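Amphinase-2 (Rana pipiens, PDB 2P7S) cleaves RNA as a secreted, cytotoxic endonuclease of the pancreatic ribonuclease family, acting on polymeric RNA and on dinucleotides such as CpA and UpA. Local coordinates at residues E57-A62 against I98-N103; Q72-T77 against N94-T99. One frame throughout, in Å; residues are numbered along the deposited sequence. Where two conformers were deposited one is given.

Contact 1: E57-A62 against I98-N103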
# COMPACT_ATOMS: atom_id res chain seq x y z
N GLU A 57 13.00 1.83 -1.93
CA GLU A 57 14.18 1.01 -2.19
C GLU A 57 13.86 -0.23 -3.03
O GLU A 57 14.73 -0.78 -3.71
CB GLU A 57 14.82 0.55 -0.87
CG GLU A 57 15.33 1.67 0.03
CD GLU A 57 15.99 1.14 1.29
OE1 GLU A 57 16.99 0.41 1.18
OE2 GLU A 57 15.51 1.46 2.40
N ILE A 58 12.60 -0.67 -2.97
CA ILE A 58 12.20 -1.85 -3.72
C ILE A 58 12.47 -1.67 -5.22
O ILE A 58 12.68 -2.64 -5.95
CB ILE A 58 10.69 -2.16 -3.53
CG1 ILE A 58 10.38 -2.34 -2.04
CG2 ILE A 58 10.31 -3.41 -4.31
CD1 ILE A 58 8.88 -2.45 -1.74
N CYS A 59 12.47 -0.42 -5.67
CA CYS A 59 12.68 -0.12 -7.08
C CYS A 59 14.09 0.38 -7.43
O CYS A 59 14.33 0.81 -8.56
CB CYS A 59 11.66 0.93 -7.53
SG CYS A 59 9.90 0.47 -7.34
N ARG A 60 15.02 0.31 -6.48
CA ARG A 60 16.36 0.83 -6.73
C ARG A 60 17.13 0.29 -7.94
O ARG A 60 18.06 0.93 -8.40
CB ARG A 60 17.24 0.70 -5.48
CG ARG A 60 17.52 -0.71 -5.00
CD ARG A 60 18.65 -0.67 -3.97
NE ARG A 60 18.64 -1.81 -3.05
CZ ARG A 60 18.79 -3.08 -3.41
NH1 ARG A 60 18.98 -3.40 -4.69
NH2 ARG A 60 18.76 -4.03 -2.49
N ARG A 61 16.74 -0.88 -8.45
CA ARG A 61 17.45 -1.42 -9.60
C ARG A 61 16.54 -1.67 -10.79
O ARG A 61 16.95 -2.29 -11.78
CB ARG A 61 18.18 -2.71 -9.22
CG ARG A 61 19.13 -2.53 -8.05
CD ARG A 61 20.39 -3.37 -8.19
NE ARG A 61 21.25 -3.23 -7.02
CZ ARG A 61 21.74 -2.08 -6.57
NH1 ARG A 61 21.45 -0.94 -7.19
NH2 ARG A 61 22.53 -2.06 -5.50
N ALA A 62 15.31 -1.17 -10.71
CA ALA A 62 14.34 -1.34 -11.78
C ALA A 62 14.45 -0.32 -12.91
O ALA A 62 14.72 0.86 -12.67
CB ALA A 62 12.92 -1.31 -11.20
N ILE A 98 5.05 -4.93 -6.26
CA ILE A 98 4.64 -3.63 -6.74
C ILE A 98 5.12 -3.38 -8.16
O ILE A 98 6.00 -4.09 -8.66
CB ILE A 98 5.21 -2.49 -5.85
CG1 ILE A 98 6.74 -2.49 -5.93
CG2 ILE A 98 4.77 -2.67 -4.41
CD1 ILE A 98 7.40 -1.39 -5.13
N THR A 99 4.54 -2.39 -8.81
CA THR A 99 4.96 -2.02 -10.16
C THR A 99 5.83 -0.80 -9.94
O THR A 99 5.46 0.10 -9.19
CB THR A 99 3.79 -1.62 -11.07
OG1 THR A 99 2.82 -2.66 -11.10
CG2 THR A 99 4.30 -1.35 -12.48
N CYS A 100 7.00 -0.79 -10.58
CA CYS A 100 7.92 0.32 -10.48
C CYS A 100 7.94 1.06 -11.81
O CYS A 100 7.69 0.46 -12.86
CB CYS A 100 9.35 -0.17 -10.23
SG CYS A 100 9.70 -1.04 -8.68
N ARG A 101 8.22 2.35 -11.74
CA ARG A 101 8.38 3.18 -12.94
C ARG A 101 9.80 3.63 -12.63
O ARG A 101 10.00 4.60 -11.90
CB ARG A 101 7.41 4.36 -12.94
CG ARG A 101 7.34 5.11 -14.28
CD ARG A 101 8.58 5.95 -14.54
NE ARG A 101 8.66 7.09 -13.63
CZ ARG A 101 9.72 7.89 -13.51
NH1 ARG A 101 10.80 7.68 -14.25
NH2 ARG A 101 9.69 8.91 -12.65
N ASP A 102 10.77 2.89 -13.15
CA ASP A 102 12.17 3.17 -12.88
C ASP A 102 12.38 3.06 -11.36
O ASP A 102 12.12 2.00 -10.77
CB ASP A 102 12.56 4.56 -13.40
CG ASP A 102 12.54 4.64 -14.93
OD1 ASP A 102 13.15 3.78 -15.59
OD2 ASP A 102 11.90 5.57 -15.46
N ASN A 103 12.82 4.14 -10.71
CA ASN A 103 13.09 4.09 -9.27
C ASN A 103 11.91 4.41 -8.35
O ASN A 103 12.06 4.45 -7.12
CB ASN A 103 14.26 5.02 -8.94
CG ASN A 103 13.99 6.48 -9.30
OD1 ASN A 103 13.44 6.78 -10.37
ND2 ASN A 103 14.39 7.39 -8.42
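Cys-59 and Cys-100 are joined by a disulfide that fastens the loop after helix 52-56 to the end of strand 86-101. SG of Cys-59 is bonded to SG of Cys-100 at 2.0 Å, and the C-S-S-C torsion of -86° is close to the relaxed value. Both sulfurs lie anti to their own carbonyl carbons (chi1 -59° for Cys-59, -64° for Cys-100), which turns each one into the gap between the segments.

CB of Ile-58 lies 3.7 Å from CD1 of Ile-98. CG2 of Ile-58, set anti to the backbone N, comes closest, 3.6 Å from CD1 of Ile-98, and also meets CG1 of that residue. CD1 of Ile-58, at the end of the other branch, is 3.8 Å from CD1 of Ile-98. The tip of Ile-98 is thus seated against both branches of Ile-58 and also touches SG of Cys-59. The side chain of Ile-98 lies about 6 Å from that of His-107, by similarity the proton donor of the active site.

Beyond the disulfide, a type I turn from Cys-59 to Ala-62 brings CB of Ala-62 to 3.9 Å from CB of Cys-100. Weak CA-H...O contacts run from CA of Asn-103 to O of Cys-59 (3.6 Å, nearly straight at the hydrogen) and, less directly, from CA of Asp-102 to O of Ala-62.

No conventional hydrogen bond links the two segments. The join rests on one covalent bond, apolar contact and weak CA-H...O contacts, and probably depends little on ionisation. Such a cross-link suits the oxidising environment of a secreted protein.

Contact 2: Q72-T77 against N94-T99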
# COMPACT_ATOMS: atom_id res chain seq x y z
N GLN A 72 12.62 -7.57 1.40
CA GLN A 72 12.34 -7.52 2.83
C GLN A 72 10.84 -7.64 3.05
O GLN A 72 10.05 -7.37 2.14
CB GLN A 72 12.87 -6.21 3.41
CG GLN A 72 12.38 -4.97 2.68
CD GLN A 72 12.92 -3.68 3.28
OE1 GLN A 72 12.77 -3.43 4.48
NE2 GLN A 72 13.53 -2.85 2.44
N GLN A 73 10.44 -8.04 4.25
CA GLN A 73 9.03 -8.19 4.59
C GLN A 73 8.54 -6.93 5.30
O GLN A 73 9.30 -6.27 6.01
CB GLN A 73 8.80 -9.39 5.52
CG GLN A 73 9.18 -10.75 4.94
CD GLN A 73 8.76 -11.90 5.86
OE1 GLN A 73 7.57 -12.14 6.06
NE2 GLN A 73 9.73 -12.60 6.43
N PHE A 74 7.26 -6.59 5.10
CA PHE A 74 6.68 -5.42 5.76
C PHE A 74 5.43 -5.82 6.53
O PHE A 74 4.86 -6.88 6.28
CB PHE A 74 6.28 -4.35 4.73
CG PHE A 74 7.43 -3.82 3.92
CD1 PHE A 74 7.93 -4.54 2.84
CD2 PHE A 74 8.02 -2.60 4.25
CE1 PHE A 74 8.99 -4.05 2.09
CE2 PHE A 74 9.09 -2.11 3.51
CZ PHE A 74 9.57 -2.84 2.43
N THR A 75 5.02 -4.97 7.46
CA THR A 75 3.81 -5.19 8.25
C THR A 75 2.70 -4.62 7.37
O THR A 75 2.74 -3.44 7.01
CB THR A 75 3.85 -4.43 9.58
OG1 THR A 75 5.00 -4.86 10.33
CG2 THR A 75 2.59 -4.70 10.39
N LEU A 76 1.71 -5.45 7.03
CA LEU A 76 0.63 -5.05 6.14
C LEU A 76 -0.79 -5.19 6.67
O LEU A 76 -1.16 -6.24 7.18
CB LEU A 76 0.72 -5.87 4.86
CG LEU A 76 2.06 -5.92 4.14
CD1 LEU A 76 2.05 -7.09 3.17
CD2 LEU A 76 2.30 -4.60 3.41
N THR A 77 -1.58 -4.13 6.51
CA THR A 77 -2.98 -4.16 6.91
C THR A 77 -3.82 -4.13 5.64
O THR A 77 -3.68 -3.24 4.80
CB THR A 77 -3.36 -2.95 7.77
OG1 THR A 77 -2.73 -3.06 9.04
CG2 THR A 77 -4.88 -2.88 7.95
N ASN A 94 4.72 -9.84 5.34
CA ASN A 94 5.02 -10.58 4.13
C ASN A 94 5.75 -9.66 3.18
O ASN A 94 5.95 -8.47 3.48
CB ASN A 94 3.71 -11.03 3.48
CG ASN A 94 3.88 -12.21 2.54
OD1 ASN A 94 4.99 -12.53 2.12
ND2 ASN A 94 2.77 -12.86 2.21
N PHE A 95 6.18 -10.20 2.05
CA PHE A 95 6.86 -9.40 1.05
C PHE A 95 5.70 -8.79 0.27
O PHE A 95 4.54 -9.16 0.48
CB PHE A 95 7.69 -10.27 0.11
CG PHE A 95 8.58 -11.26 0.81
CD1 PHE A 95 8.06 -12.46 1.30
CD2 PHE A 95 9.94 -11.00 0.98
CE1 PHE A 95 8.88 -13.38 1.95
CE2 PHE A 95 10.76 -11.91 1.63
CZ PHE A 95 10.23 -13.10 2.11
N ILE A 96 6.01 -7.86 -0.62
CA ILE A 96 4.97 -7.26 -1.44
C ILE A 96 5.43 -7.21 -2.87
O ILE A 96 6.63 -7.25 -3.16
CB ILE A 96 4.60 -5.83 -0.96
CG1 ILE A 96 5.83 -4.91 -1.03
CG2 ILE A 96 4.04 -5.89 0.45
CD1 ILE A 96 5.53 -3.45 -0.66
N CYS A 97 4.47 -7.15 -3.78
CA CYS A 97 4.74 -7.08 -5.20
C CYS A 97 4.19 -5.76 -5.69
O CYS A 97 2.99 -5.48 -5.53
CB CYS A 97 4.05 -8.25 -5.94
SG CYS A 97 4.21 -8.11 -7.74
N ILE A 98 5.05 -4.93 -6.26
CA ILE A 98 4.64 -3.63 -6.74
C ILE A 98 5.12 -3.38 -8.16
O ILE A 98 6.00 -4.09 -8.66
CB ILE A 98 5.21 -2.49 -5.85
CG1 ILE A 98 6.74 -2.49 -5.93
CG2 ILE A 98 4.77 -2.67 -4.41
CD1 ILE A 98 7.40 -1.39 -5.13
N THR A 99 4.54 -2.39 -8.81
CA THR A 99 4.96 -2.02 -10.16
C THR A 99 5.83 -0.80 -9.94
O THR A 99 5.46 0.10 -9.19
CB THR A 99 3.79 -1.62 -11.07
OG1 THR A 99 2.82 -2.66 -11.10
CG2 THR A 99 4.30 -1.35 -12.48
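Phe-74 and Asn-94 form an antiparallel hydrogen-bonded pair. Phe-74 N donates to Asn-94 O at 2.8 Å, with an angle of 166° at the hydrogen. Asn-94 N returns a bond to Phe-74 O at 3.1 Å. The side chain of Asn-94 turns to its own backbone, where OD1 accepts from Phe-95 N.

The aromatic contact is a CH-pi interaction. CG of Gln-73 sits over one face of the Phe-95 ring, 3.8 Å from the ring centroid and almost on the normal. The first torsion of Gln-73, with CG anti to the carbonyl carbon (chi1 -62°), carries CG over the ring. The extended chain beyond it lets the amide lie nearly parallel to the ring, with 16° between the planes.

Apolar contacts join Leu-76 and Phe-74 to Ile-96. The CG2 methyl of Ile-96 meets both methyls of Leu-76, with CD1 at 3.6 Å and CD2 at 3.7 Å. A looser contact joins CD1 of Ile-96 to CD1 of Phe-74, at 4.4 Å. Leu-76 also lies about 4 Å, side chain to side chain, from Thr-46, a substrate-binding residue by similarity.

The pair belongs to the beta hairpin of strands 74-83 and 86-101. Ile-48 of strand 45-49 packs on Phe-74, Leu-76 and Ile-96, while Thr-111 of strand 104-111 touches Leu-76 and Asn-94. Lys-113 makes a cation-pi contact with Phe-95, and Cys-97 is tied by a disulfide to the C-terminal Cys-114.

In the fold
From the N terminus, the chain passes helix 6-15 and strand 45-49 before helix 52-56 leads into 57-62, the first half of contact 1. Strand 65-69 and then 72-77, the first half of contact 2, follow. The chain turns back in the hairpin, and 94-99 closes contact 2. The overlapping segment 98-103 closes contact 1, so the smaller loop nests inside the larger. Both end on strand 86-101 and share Ile-98 and Thr-99. They also touch directly: Ile-58 CD1 packs on Ile-96 CD1 and Phe-74 CE1. Contact 2 joins two sheet strands, and contact 1 adds the loop after helix 52-56.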